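Local coordinates for lysin (Enterococcus phage IMEEF1, PDB 6IST), which binds calcium and, as a phage lysin with a CHAP domain, probably cleaves the peptidoglycan of the host enterococcal cell wall, at residues 27-32 with 89-94; 78-83 with 104-109; 5-10 with 34-39; 13-18 with 122-127. All blocks are in the same frame, centred on the assembly; numbering follows the deposited sequence.

Contact 1 of 4, residues 27-32 with 89-94; sequences TQCMDL and GHTGIA. With CA (calcium ion), chain E.
Cys29 and Thr91 carry most of this interface, with the imidazole of His90 beside them. The thiol of Cys29 sits between its own backbone N and carbonyl carbon (chi1 74°), and that rotation brings it to the strand: SG lies 3.6 Å from His90 ND1, and CB of the same cysteine is closer still, 3.4 Å from that nitrogen. SG is 4.5 Å from the imidazole centroid on an oblique line, 58° off the ring normal. On its far side the imidazole is held by a bond from NE2 to Asp108 OD2.

Thr91 turns its two branches to different tasks. Its methyl CG2 pushes against the first turn of helix 29-41, 3.4 Å from Cys29 O, and the same methyl meets Met30 SD, the two side chains crossing at a slant. OG1 points elsewhere, into hydrogen bonds with Met78 O and Thr33 OG1. No direct hydrogen bond joins the two segments; instead a water donates to Cys29 O at 2.8 Å and to Thr91 O at 2.9 Å. Leu32, a turn after Cys29, is directed to the strand without closely touching it and packs on Leu14.

Asp31 faces the other way, its OD2 binding the calcium ion at 2.5 Å with carboxylate oxygens of Asp20 and Asp22 and the backbone carbonyls of Trp24 and Gly26. The same oxygen uses its anti lone pair for Gln28 N. A cysteine at a helix start facing a strand histidine, backed by an aspartate, matches the Cys-His-Asp triad of papain-like CHAP peptidases and is consistent with such an active site here.

Contact 2 of 4, residues 78-83 with 104-109; sequences MIWGLG and FVSVDQ
Met78 and Trp80 both reach the ring of Phe104. The side chain of Met78, bent at both chi2 and chi3, curls its methyl over one face of the phenyl ring in a CH-pi contact, with CE 4.2 Å from the Phe104 centroid and 28° off the ring normal. Its SD follows obliquely, which makes this a Met-aromatic contact. From another direction Trp80 CZ2 comes to the edge of the phenyl ring, near its plane, 3.7 Å from Phe104 CZ, while the indole is met obliquely. The two ring planes stand 44° apart, so the pair is neither a stack nor edge-to-face.

Strands 77-80 and 103-108 are not neighbours: strand 90-94 runs between them in the antiparallel sheet of the CHAP domain. These side chains therefore meet across that middle strand, and the short strand segments cross at 88°, as a strongly twisted sheet allows.

Polar groups complete the interface. Ser106 OG lies in the plane of the indole at its edge, 3.8 Å from Trp80 CH2, and Asp108 OD2 comes to 3.7 Å from the same CH2, the carboxylate turned steeply to the ring. Ser106 OG donates to Asp108 OD1 at 2.5 Å, arriving on the syn side but somewhat out of the carboxylate plane. OD2 takes bonds from His90 NE2 and His127 NE2, and together these would limit rotation of the carboxylate beside the indole.

Contact 3 of 4, residues 5-10 with 34-39; sequences NDVLSY and VDVMQR
Helices 4-13 and 29-41 run roughly antiparallel here, the two short segments inclined at 144° with axes 11.3 Å apart at closest and Val7 lying nearest to Val36 along the backbones. At that spacing the valines just meet. Their CG1 methyls, each anti to its own backbone N, approach obliquely to 4.0 Å between Val7 CG1 and Val36 CG1. Phe40, further along helix 29-41, also packs on Val7.

Tyr10 bridges the wider part of the gap. With CG anti to the backbone N (chi1 179°) the phenol reaches straight across, its CE2 edge 4.1 Å from Val36 CG2. In the papain-like arrangement of the CHAP domain, helix 29-41 is the one that opens with the putative nucleophile Cys29, and this contact lays the N-terminal helix along its later turns, away from that end.

The phenol terminates at a carboxylate. Tyr10 OH donates to Asp35 OD2, which lies in the plane of the ring at its edge; the bond is very short, 2.5 Å. Arg39, one turn on, grips the other oxygen: NH2 forms a salt bridge with the syn lone pair of Asp35 OD1 at 2.9 Å, the oxygen sitting 26° out of the guanidinium plane, while NE adds weak bonds to both oxygens. Arginine and tyrosine together would fix the carboxylate's rotation and would be expected to keep it ionised. Arg39 crosses the phenol at about a right angle, CD 3.6 Å from Tyr10 CZ.

Contact 4 of 4, residues 13-18 with 122-127; sequences GLVGKG and AAAIHH
Ala122 inserts its methyl into the mouth of the type II turn Leu14 to Lys17, with CB 3.6 Å from Leu14 O and 3.5 Å from Lys17 O. The methyl also meets the base of Leu14, CB to CB. Ala122 is held by both its backbone groups: Gly16 N donates to Ala122 O at 2.8 Å, nearly straight at 169°, and Ala122 N donates to Lys17 O at 2.8 Å. Gly16 takes the third position of the turn with positive phi, which is the usual place for glycine in a type II turn.

Val15 is turned so that CG1 lies anti to its backbone N (chi1 170°). That sets CG1 beside Ala122 O, while CG2 leans along the start of strand 123-128, 4.5 Å from Ala124 CB. Val107, on the neighbouring strand, touches Val15 and both Ala122 and Ala124. The side chain of Lys17 leaves the backbone on the side away from the strand. After an unusual chi2 of 147° it runs extended, and NZ returns to bond Gly13 O, 3.0 Å away near the C-terminal end of the first helix. The ammonium may interact with the negative end of that helix dipole.

Across the gap, then, the loop is tied to the sheet edge by two backbone hydrogen bonds that the turn presents, with short aliphatic groups around them and no polar side chain between the segments.

In the fold
From the N terminus, helix 4-13 opens contact 3 and the turn behind it opens contact 4; the calcium loop leads into residues 27-32, which open contact 1. Contact 3 closes first, at 34-39, crossing both contact 1 and contact 4. Contact 2 opens later, at 78-83, so it stands in series with contact 3. Contact 1 then closes at 89-94 and contact 2 at 104-109, the two crossing each other, and contact 4 closes last, at 122-127, enclosing both. Helix 29-41 is shared by contacts 1 and 3, while contacts 1, 2 and 4 reach successive strands of one antiparallel sheet. Helix pair, calcium loop and sheet are thus joined in one domain.

Contact 1 of 4, residues 27-32 with 89-94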
loop_
_atom_site.group_PDB
_atom_site.type_symbol
_atom_site.label_atom_id
_atom_site.label_comp_id
_atom_site.label_asym_id
_atom_site.label_seq_id
_atom_site.Cartn_x
_atom_site.Cartn_y
_atom_site.Cartn_z
ATOM N N THR C 27 -23.756 8.997 12.219
ATOM C CA THR C 27 -23.537 9.346 10.802
ATOM C C THR C 27 -23.293 10.847 10.667
ATOM O O THR C 27 -24.160 11.608 10.404
ATOM C CB THR C 27 -24.714 8.814 9.985
ATOM O OG1 THR C 27 -25.919 9.477 10.406
ATOM C CG2 THR C 27 -24.833 7.257 10.179
ATOM N N GLN C 28 -22.060 11.297 10.969
ATOM C CA GLN C 28 -21.665 12.671 10.852
ATOM C C GLN C 28 -21.348 13.071 9.410
ATOM O O GLN C 28 -21.286 12.194 8.527
ATOM C CB GLN C 28 -20.461 12.902 11.726
ATOM C CG GLN C 28 -20.771 12.627 13.215
ATOM C CD GLN C 28 -21.668 13.680 13.838
ATOM O OE1 GLN C 28 -21.523 14.894 13.599
ATOM N NE2 GLN C 28 -22.597 13.243 14.674
ATOM N N CYS C 29 -21.104 14.348 9.193
ATOM C CA CYS C 29 -20.821 14.805 7.810
ATOM C C CYS C 29 -19.565 14.210 7.206
ATOM O O CYS C 29 -19.571 13.699 6.039
ATOM C CB CYS C 29 -20.864 16.274 7.707
ATOM S SG CYS C 29 -19.438 17.157 8.429
ATOM N N MET C 30 -18.495 14.180 8.000
ATOM C CA MET C 30 -17.243 13.624 7.476
ATOM C C MET C 30 -17.334 12.124 7.148
ATOM O O MET C 30 -16.617 11.632 6.258
ATOM C CB MET C 30 -16.102 13.972 8.472
ATOM C CG MET C 30 -14.647 13.948 7.993
ATOM S SD MET C 30 -14.175 14.616 6.389
ATOM C CE MET C 30 -12.344 14.671 6.562
ATOM N N ASP C 31 -18.166 11.362 7.884
ATOM C CA ASP C 31 -18.398 9.984 7.600
ATOM C C ASP C 31 -18.767 9.720 6.144
ATOM O O ASP C 31 -18.331 8.745 5.606
ATOM C CB ASP C 31 -19.456 9.368 8.501
ATOM C CG ASP C 31 -18.967 9.190 9.928
ATOM O OD1 ASP C 31 -18.011 8.419 10.158
ATOM O OD2 ASP C 31 -19.555 9.810 10.823
ATOM N N LEU C 32 -19.612 10.568 5.549
ATOM C CA LEU C 32 -19.993 10.347 4.173
ATOM C C LEU C 32 -18.827 10.542 3.228
ATOM O O LEU C 32 -18.547 9.696 2.363
ATOM C CB LEU C 32 -21.085 11.354 3.759
ATOM C CG LEU C 32 -21.536 11.228 2.299
ATOM C CD1 LEU C 32 -21.987 9.806 2.092
ATOM C CD2 LEU C 32 -22.688 12.173 2.052
ATOM N N GLY C 89 -16.061 22.559 10.577
ATOM C CA GLY C 89 -16.382 22.407 9.173
ATOM C C GLY C 89 -17.651 21.622 8.884
ATOM O O GLY C 89 -18.352 21.145 9.751
ATOM N N HIS C 90 -17.948 21.538 7.597
ATOM C CA HIS C 90 -18.983 20.635 7.115
ATOM C C HIS C 90 -18.508 20.150 5.774
ATOM O O HIS C 90 -17.709 20.802 5.145
ATOM C CB HIS C 90 -20.293 21.423 7.001
ATOM C CG HIS C 90 -21.433 20.595 6.526
ATOM N ND1 HIS C 90 -21.911 19.497 7.191
ATOM C CD2 HIS C 90 -22.147 20.697 5.396
ATOM C CE1 HIS C 90 -22.883 18.942 6.488
ATOM N NE2 HIS C 90 -23.039 19.668 5.384
ATOM N N THR C 91 -19.072 19.035 5.299
ATOM C CA THR C 91 -18.695 18.479 4.016
ATOM C C THR C 91 -19.845 17.686 3.490
ATOM O O THR C 91 -20.800 17.475 4.174
ATOM C CB THR C 91 -17.426 17.623 4.150
ATOM O OG1 THR C 91 -16.981 17.205 2.858
ATOM C CG2 THR C 91 -17.641 16.367 5.070
ATOM N N GLY C 92 -19.765 17.393 2.198
ATOM C CA GLY C 92 -20.758 16.524 1.548
ATOM C C GLY C 92 -20.292 16.440 0.082
ATOM O O GLY C 92 -19.208 16.905 -0.282
ATOM N N ILE C 93 -21.058 15.758 -0.777
ATOM C CA ILE C 93 -20.612 15.536 -2.128
ATOM C C ILE C 93 -21.532 16.258 -3.110
ATOM O O ILE C 93 -22.737 15.932 -3.112
ATOM C CB ILE C 93 -20.621 14.046 -2.506
ATOM C CG1 ILE C 93 -19.778 13.162 -1.524
ATOM C CG2 ILE C 93 -20.100 13.848 -3.936
ATOM C CD1 ILE C 93 -18.320 13.541 -1.385
ATOM N N ALA C 94 -20.955 17.001 -4.032
ATOM C CA ALA C 94 -21.746 17.794 -5.081
ATOM C C ALA C 94 -22.261 16.753 -6.066
ATOM O O ALA C 94 -21.510 15.901 -6.528
ATOM C CB ALA C 94 -20.893 18.789 -5.784
HETATM CA CA CA E . -19.329 8.380 12.847
HETATM O O HOH W 1 -21.707 14.714 4.512
#

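Contact 2 of 4, residues 78-83 with 104-109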
loop_
_atom_site.group_PDB
_atom_site.type_symbol
_atom_site.label_atom_id
_atom_site.label_comp_id
_atom_site.label_asym_id
_atom_site.label_seq_id
_atom_site.Cartn_x
_atom_site.Cartn_y
_atom_site.Cartn_z
ATOM N N MET C 78 -17.285 18.991 -1.144
ATOM C CA MET C 78 -17.526 20.322 -0.710
ATOM C C MET C 78 -16.997 20.482 0.653
ATOM O O MET C 78 -17.095 19.581 1.515
ATOM C CB MET C 78 -19.031 20.543 -0.641
ATOM C CG MET C 78 -19.736 20.378 -1.930
ATOM S SD MET C 78 -19.259 21.444 -3.264
ATOM C CE MET C 78 -19.099 23.034 -2.381
ATOM N N ILE C 79 -16.449 21.626 0.867
ATOM C CA ILE C 79 -15.897 22.030 2.130
ATOM C C ILE C 79 -16.481 23.353 2.602
ATOM O O ILE C 79 -16.333 24.387 1.930
ATOM C CB ILE C 79 -14.368 22.173 1.997
ATOM C CG1 ILE C 79 -13.689 21.005 1.263
ATOM C CG2 ILE C 79 -13.769 22.381 3.396
ATOM C CD1 ILE C 79 -12.268 21.340 0.898
ATOM N N TRP C 80 -17.077 23.348 3.798
ATOM C CA TRP C 80 -17.488 24.535 4.488
ATOM C C TRP C 80 -16.481 24.801 5.534
ATOM O O TRP C 80 -16.192 23.877 6.364
ATOM C CB TRP C 80 -18.787 24.337 5.133
ATOM C CG TRP C 80 -20.012 24.364 4.293
ATOM C CD1 TRP C 80 -20.913 25.416 4.180
ATOM C CD2 TRP C 80 -20.529 23.317 3.443
ATOM N NE1 TRP C 80 -21.949 25.052 3.343
ATOM C CE2 TRP C 80 -21.727 23.802 2.853
ATOM C CE3 TRP C 80 -20.091 22.077 3.096
ATOM C CZ2 TRP C 80 -22.470 23.006 1.956
ATOM C CZ3 TRP C 80 -20.860 21.247 2.250
ATOM C CH2 TRP C 80 -22.022 21.763 1.680
ATOM N N GLY C 81 -15.950 26.015 5.526
ATOM C CA GLY C 81 -14.895 26.348 6.530
ATOM C C GLY C 81 -14.863 27.763 7.042
ATOM O O GLY C 81 -13.846 28.145 7.635
ATOM N N LEU C 82 -15.889 28.563 6.774
ATOM C CA LEU C 82 -15.891 30.000 7.078
ATOM C C LEU C 82 -16.973 30.309 8.025
ATOM O O LEU C 82 -18.016 29.668 8.023
ATOM C CB LEU C 82 -16.082 30.852 5.834
ATOM C CG LEU C 82 -14.935 30.580 4.831
ATOM C CD1 LEU C 82 -15.275 31.251 3.496
ATOM C CD2 LEU C 82 -13.622 31.062 5.366
ATOM N N GLY C 83 -16.761 31.301 8.880
ATOM C CA GLY C 83 -17.845 31.702 9.782
ATOM C C GLY C 83 -18.058 30.663 10.876
ATOM O O GLY C 83 -17.079 30.177 11.489
ATOM N N PHE C 104 -26.080 25.359 -5.298
ATOM C CA PHE C 104 -25.659 24.070 -5.733
ATOM C C PHE C 104 -26.383 22.967 -4.944
ATOM O O PHE C 104 -27.012 23.223 -3.910
ATOM C CB PHE C 104 -24.116 23.958 -5.605
ATOM C CG PHE C 104 -23.600 23.971 -4.172
ATOM C CD1 PHE C 104 -23.259 25.171 -3.554
ATOM C CD2 PHE C 104 -23.407 22.827 -3.511
ATOM C CE1 PHE C 104 -22.804 25.222 -2.259
ATOM C CE2 PHE C 104 -22.979 22.841 -2.182
ATOM C CZ PHE C 104 -22.636 24.034 -1.591
ATOM N N VAL C 105 -26.299 21.747 -5.440
ATOM C CA VAL C 105 -26.825 20.600 -4.774
ATOM C C VAL C 105 -25.734 19.629 -4.329
ATOM O O VAL C 105 -24.923 19.238 -5.105
ATOM C CB VAL C 105 -27.832 19.884 -5.682
ATOM C CG1 VAL C 105 -28.338 18.626 -5.062
ATOM C CG2 VAL C 105 -29.005 20.815 -5.999
ATOM N N SER C 106 -25.740 19.249 -3.063
ATOM C CA SER C 106 -24.879 18.229 -2.540
ATOM C C SER C 106 -25.673 17.223 -1.637
ATOM O O SER C 106 -26.752 17.551 -1.112
ATOM C CB SER C 106 -23.622 18.849 -1.851
ATOM O OG SER C 106 -23.990 19.532 -0.655
ATOM N N VAL C 107 -25.160 15.994 -1.475
ATOM C CA VAL C 107 -25.706 15.019 -0.548
ATOM C C VAL C 107 -24.795 15.053 0.649
ATOM O O VAL C 107 -23.555 14.977 0.482
ATOM C CB VAL C 107 -25.708 13.646 -1.159
ATOM C CG1 VAL C 107 -25.919 12.588 -0.133
ATOM C CG2 VAL C 107 -26.768 13.615 -2.207
ATOM N N ASP C 108 -25.377 15.350 1.778
ATOM C CA ASP C 108 -24.626 15.610 3.007
ATOM C C ASP C 108 -25.304 14.830 4.122
ATOM O O ASP C 108 -26.533 14.671 4.129
ATOM C CB ASP C 108 -24.684 17.055 3.515
ATOM C CG ASP C 108 -24.400 18.178 2.495
ATOM O OD1 ASP C 108 -23.929 17.994 1.359
ATOM O OD2 ASP C 108 -24.490 19.345 2.989
ATOM N N GLN C 109 -24.511 14.360 5.102
ATOM C CA GLN C 109 -25.051 13.900 6.392
ATOM C C GLN C 109 -24.964 14.942 7.399
ATOM O O GLN C 109 -24.060 15.786 7.347
ATOM C CB GLN C 109 -24.307 12.659 6.896
ATOM C CG GLN C 109 -24.548 11.482 6.013
ATOM C CD GLN C 109 -23.906 10.186 6.433
ATOM O OE1 GLN C 109 -24.363 9.140 5.984
ATOM N NE2 GLN C 109 -22.820 10.224 7.207
#

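Contact 3 of 4, residues 5-10 with 34-39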
loop_
_atom_site.group_PDB
_atom_site.type_symbol
_atom_site.label_atom_id
_atom_site.label_comp_id
_atom_site.label_asym_id
_atom_site.label_seq_id
_atom_site.Cartn_x
_atom_site.Cartn_y
_atom_site.Cartn_z
ATOM N N ASN C 5 -20.048 8.768 -12.871
ATOM C CA ASN C 5 -21.374 8.155 -12.738
ATOM C C ASN C 5 -21.444 7.104 -11.668
ATOM O O ASN C 5 -22.469 6.953 -11.050
ATOM C CB ASN C 5 -21.884 7.532 -14.056
ATOM C CG ASN C 5 -23.284 6.967 -13.894
ATOM O OD1 ASN C 5 -24.231 7.718 -13.583
ATOM N ND2 ASN C 5 -23.417 5.640 -13.998
ATOM N N ASP C 6 -20.352 6.393 -11.424
ATOM C CA ASP C 6 -20.339 5.418 -10.349
ATOM C C ASP C 6 -20.445 6.080 -9.008
ATOM O O ASP C 6 -21.232 5.663 -8.165
ATOM C CB ASP C 6 -19.091 4.524 -10.431
ATOM C CG ASP C 6 -19.136 3.591 -11.649
ATOM O OD1 ASP C 6 -20.271 3.204 -11.990
ATOM O OD2 ASP C 6 -18.089 3.270 -12.282
ATOM N N VAL C 7 -19.656 7.128 -8.804
ATOM C CA VAL C 7 -19.783 7.872 -7.566
ATOM C C VAL C 7 -21.166 8.480 -7.377
ATOM O O VAL C 7 -21.752 8.329 -6.370
ATOM C CB VAL C 7 -18.731 8.959 -7.467
ATOM C CG1 VAL C 7 -18.972 9.825 -6.273
ATOM C CG2 VAL C 7 -17.394 8.274 -7.331
ATOM N N LEU C 8 -21.696 9.093 -8.400
ATOM C CA LEU C 8 -22.980 9.719 -8.228
ATOM C C LEU C 8 -24.112 8.736 -8.010
ATOM O O LEU C 8 -25.026 9.003 -7.246
ATOM C CB LEU C 8 -23.322 10.606 -9.434
ATOM C CG LEU C 8 -22.339 11.766 -9.700
ATOM C CD1 LEU C 8 -22.662 12.473 -10.995
ATOM C CD2 LEU C 8 -22.374 12.697 -8.502
ATOM N N SER C 9 -24.060 7.608 -8.695
ATOM C CA SER C 9 -25.036 6.542 -8.413
ATOM C C SER C 9 -24.994 6.110 -6.943
ATOM O O SER C 9 -25.989 6.049 -6.267
ATOM C CB SER C 9 -24.787 5.375 -9.330
ATOM O OG SER C 9 -25.735 4.394 -9.029
ATOM N N TYR C 10 -23.803 5.859 -6.451
ATOM C CA TYR C 10 -23.617 5.432 -5.077
ATOM C C TYR C 10 -24.101 6.495 -4.081
ATOM O O TYR C 10 -24.899 6.210 -3.175
ATOM C CB TYR C 10 -22.138 5.081 -4.823
ATOM C CG TYR C 10 -21.902 4.667 -3.405
ATOM C CD1 TYR C 10 -22.282 3.422 -2.944
ATOM C CD2 TYR C 10 -21.341 5.546 -2.523
ATOM C CE1 TYR C 10 -22.100 3.051 -1.601
ATOM C CE2 TYR C 10 -21.133 5.196 -1.186
ATOM C CZ TYR C 10 -21.528 3.966 -0.725
ATOM O OH TYR C 10 -21.315 3.681 0.627
ATOM N N VAL C 34 -15.706 10.477 3.915
ATOM C CA VAL C 34 -14.673 9.450 4.108
ATOM C C VAL C 34 -15.097 8.108 3.479
ATOM O O VAL C 34 -14.308 7.495 2.812
ATOM C CB VAL C 34 -14.344 9.214 5.591
ATOM C CG1 VAL C 34 -13.562 7.922 5.775
ATOM C CG2 VAL C 34 -13.657 10.448 6.128
ATOM N N ASP C 35 -16.372 7.773 3.561
ATOM C CA ASP C 35 -16.829 6.531 3.011
ATOM C C ASP C 35 -16.604 6.560 1.517
ATOM O O ASP C 35 -16.134 5.592 0.902
ATOM C CB ASP C 35 -18.277 6.321 3.355
ATOM C CG ASP C 35 -18.850 5.001 2.784
ATOM O OD1 ASP C 35 -18.414 3.890 3.176
ATOM O OD2 ASP C 35 -19.747 5.095 1.918
ATOM N N VAL C 36 -17.152 7.575 0.881
ATOM C CA VAL C 36 -17.012 7.670 -0.567
ATOM C C VAL C 36 -15.568 7.724 -1.060
ATOM O O VAL C 36 -15.172 7.023 -2.020
ATOM C CB VAL C 36 -17.794 8.854 -1.103
ATOM C CG1 VAL C 36 -17.624 8.992 -2.606
ATOM C CG2 VAL C 36 -19.228 8.755 -0.683
ATOM N N MET C 37 -14.732 8.539 -0.434
ATOM C CA MET C 37 -13.392 8.611 -0.853
ATOM C C MET C 37 -12.658 7.234 -0.630
ATOM O O MET C 37 -11.855 6.839 -1.496
ATOM C CB MET C 37 -12.650 9.724 -0.124
ATOM C CG MET C 37 -12.860 11.193 -0.605
ATOM S SD MET C 37 -12.747 11.543 -2.343
ATOM C CE MET C 37 -14.496 11.369 -2.833
ATOM N N GLN C 38 -12.878 6.562 0.491
ATOM C CA GLN C 38 -12.267 5.255 0.738
ATOM C C GLN C 38 -12.715 4.193 -0.298
ATOM O O GLN C 38 -11.910 3.565 -0.892
ATOM C CB GLN C 38 -12.594 4.742 2.108
ATOM C CG GLN C 38 -11.836 5.355 3.225
ATOM C CD GLN C 38 -12.044 4.577 4.542
ATOM O OE1 GLN C 38 -11.087 4.218 5.227
ATOM N NE2 GLN C 38 -13.300 4.250 4.841
ATOM N N ARG C 39 -14.008 4.084 -0.563
ATOM C CA ARG C 39 -14.489 3.058 -1.496
ATOM C C ARG C 39 -14.035 3.300 -2.909
ATOM O O ARG C 39 -13.750 2.349 -3.637
ATOM C CB ARG C 39 -15.997 3.122 -1.619
ATOM C CG ARG C 39 -16.699 2.439 -0.552
ATOM C CD ARG C 39 -18.210 2.491 -0.828
ATOM N NE ARG C 39 -18.730 2.334 0.498
ATOM C CZ ARG C 39 -18.817 1.186 1.155
ATOM N NH1 ARG C 39 -18.550 0.008 0.573
ATOM N NH2 ARG C 39 -19.256 1.227 2.394
#

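Contact 4 of 4, residues 13-18 with 122-127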
loop_
_atom_site.group_PDB
_atom_site.type_symbol
_atom_site.label_atom_id
_atom_site.label_comp_id
_atom_site.label_asym_id
_atom_site.label_seq_id
_atom_site.Cartn_x
_atom_site.Cartn_y
_atom_site.Cartn_z
ATOM N N GLY C 13 -27.831 6.936 -4.117
ATOM C CA GLY C 13 -28.311 5.712 -3.451
ATOM C C GLY C 13 -28.261 5.779 -1.939
ATOM O O GLY C 13 -28.989 5.102 -1.264
ATOM N N LEU C 14 -27.382 6.590 -1.377
ATOM C CA LEU C 14 -27.350 6.698 0.064
ATOM C C LEU C 14 -28.411 7.579 0.636
ATOM O O LEU C 14 -28.558 7.632 1.847
ATOM C CB LEU C 14 -26.050 7.302 0.514
ATOM C CG LEU C 14 -24.867 6.389 0.290
ATOM C CD1 LEU C 14 -23.603 7.176 0.656
ATOM C CD2 LEU C 14 -25.012 5.105 1.116
ATOM N N VAL C 15 -29.070 8.369 -0.182
ATOM C CA VAL C 15 -30.043 9.312 0.351
ATOM C C VAL C 15 -31.120 8.614 1.195
ATOM O O VAL C 15 -31.747 7.645 0.752
ATOM C CB VAL C 15 -30.610 10.183 -0.782
ATOM C CG1 VAL C 15 -31.790 10.998 -0.265
ATOM C CG2 VAL C 15 -29.512 11.105 -1.349
ATOM N N GLY C 16 -31.311 9.063 2.432
ATOM C CA GLY C 16 -32.270 8.445 3.314
ATOM C C GLY C 16 -31.675 7.419 4.255
ATOM O O GLY C 16 -32.307 7.048 5.209
ATOM N N LYS C 17 -30.426 7.042 4.038
ATOM C CA LYS C 17 -29.680 6.129 4.902
ATOM C C LYS C 17 -28.480 6.907 5.444
ATOM O O LYS C 17 -28.234 8.033 5.071
ATOM C CB LYS C 17 -29.140 4.955 4.097
ATOM C CG LYS C 17 -30.169 4.156 3.311
ATOM C CD LYS C 17 -29.527 3.639 2.029
ATOM C CE LYS C 17 -30.538 2.953 1.120
ATOM N NZ LYS C 17 -29.826 2.515 -0.115
ATOM N N GLY C 18 -27.658 6.254 6.230
ATOM C CA GLY C 18 -26.462 6.926 6.749
ATOM C C GLY C 18 -25.338 5.944 6.816
ATOM O O GLY C 18 -25.585 4.749 6.941
ATOM N N ALA C 122 -28.151 10.843 5.236
ATOM C CA ALA C 122 -27.760 11.551 4.050
ATOM C C ALA C 122 -29.018 12.142 3.419
ATOM O O ALA C 122 -30.085 11.462 3.338
ATOM C CB ALA C 122 -27.069 10.641 3.096
ATOM N N ALA C 123 -28.891 13.379 2.979
ATOM C CA ALA C 123 -29.983 14.041 2.274
ATOM C C ALA C 123 -29.436 14.827 1.150
ATOM O O ALA C 123 -28.304 15.340 1.190
ATOM C CB ALA C 123 -30.737 14.924 3.231
ATOM N N ALA C 124 -30.249 15.044 0.130
ATOM C CA ALA C 124 -29.865 15.881 -0.969
ATOM C C ALA C 124 -30.342 17.298 -0.662
ATOM O O ALA C 124 -31.512 17.513 -0.461
ATOM C CB ALA C 124 -30.425 15.369 -2.311
ATOM N N ILE C 125 -29.394 18.226 -0.545
ATOM C CA ILE C 125 -29.596 19.580 -0.080
ATOM C C ILE C 125 -29.303 20.628 -1.190
ATOM O O ILE C 125 -28.219 20.621 -1.806
ATOM C CB ILE C 125 -28.596 19.920 1.044
ATOM C CG1 ILE C 125 -28.509 18.809 2.120
ATOM C CG2 ILE C 125 -28.981 21.279 1.641
ATOM C CD1 ILE C 125 -29.821 18.561 2.752
ATOM N N HIS C 126 -30.238 21.547 -1.412
ATOM C CA HIS C 126 -30.025 22.701 -2.269
ATOM C C HIS C 126 -29.404 23.790 -1.421
ATOM O O HIS C 126 -30.098 24.434 -0.648
ATOM C CB HIS C 126 -31.364 23.149 -2.859
ATOM C CG HIS C 126 -31.277 24.208 -3.938
ATOM N ND1 HIS C 126 -32.404 24.863 -4.413
ATOM C CD2 HIS C 126 -30.237 24.706 -4.661
ATOM C CE1 HIS C 126 -32.060 25.738 -5.342
ATOM N NE2 HIS C 126 -30.750 25.667 -5.514
ATOM N N HIS C 127 -28.090 23.960 -1.536
ATOM C CA HIS C 127 -27.353 24.948 -0.722
ATOM C C HIS C 127 -27.125 26.278 -1.417
ATOM O O HIS C 127 -27.094 26.370 -2.639
ATOM C CB HIS C 127 -25.953 24.407 -0.464
ATOM C CG HIS C 127 -25.883 23.293 0.546
ATOM N ND1 HIS C 127 -26.004 23.523 1.896
ATOM C CD2 HIS C 127 -25.597 21.975 0.412
ATOM C CE1 HIS C 127 -25.724 22.400 2.558
ATOM N NE2 HIS C 127 -25.542 21.428 1.680
#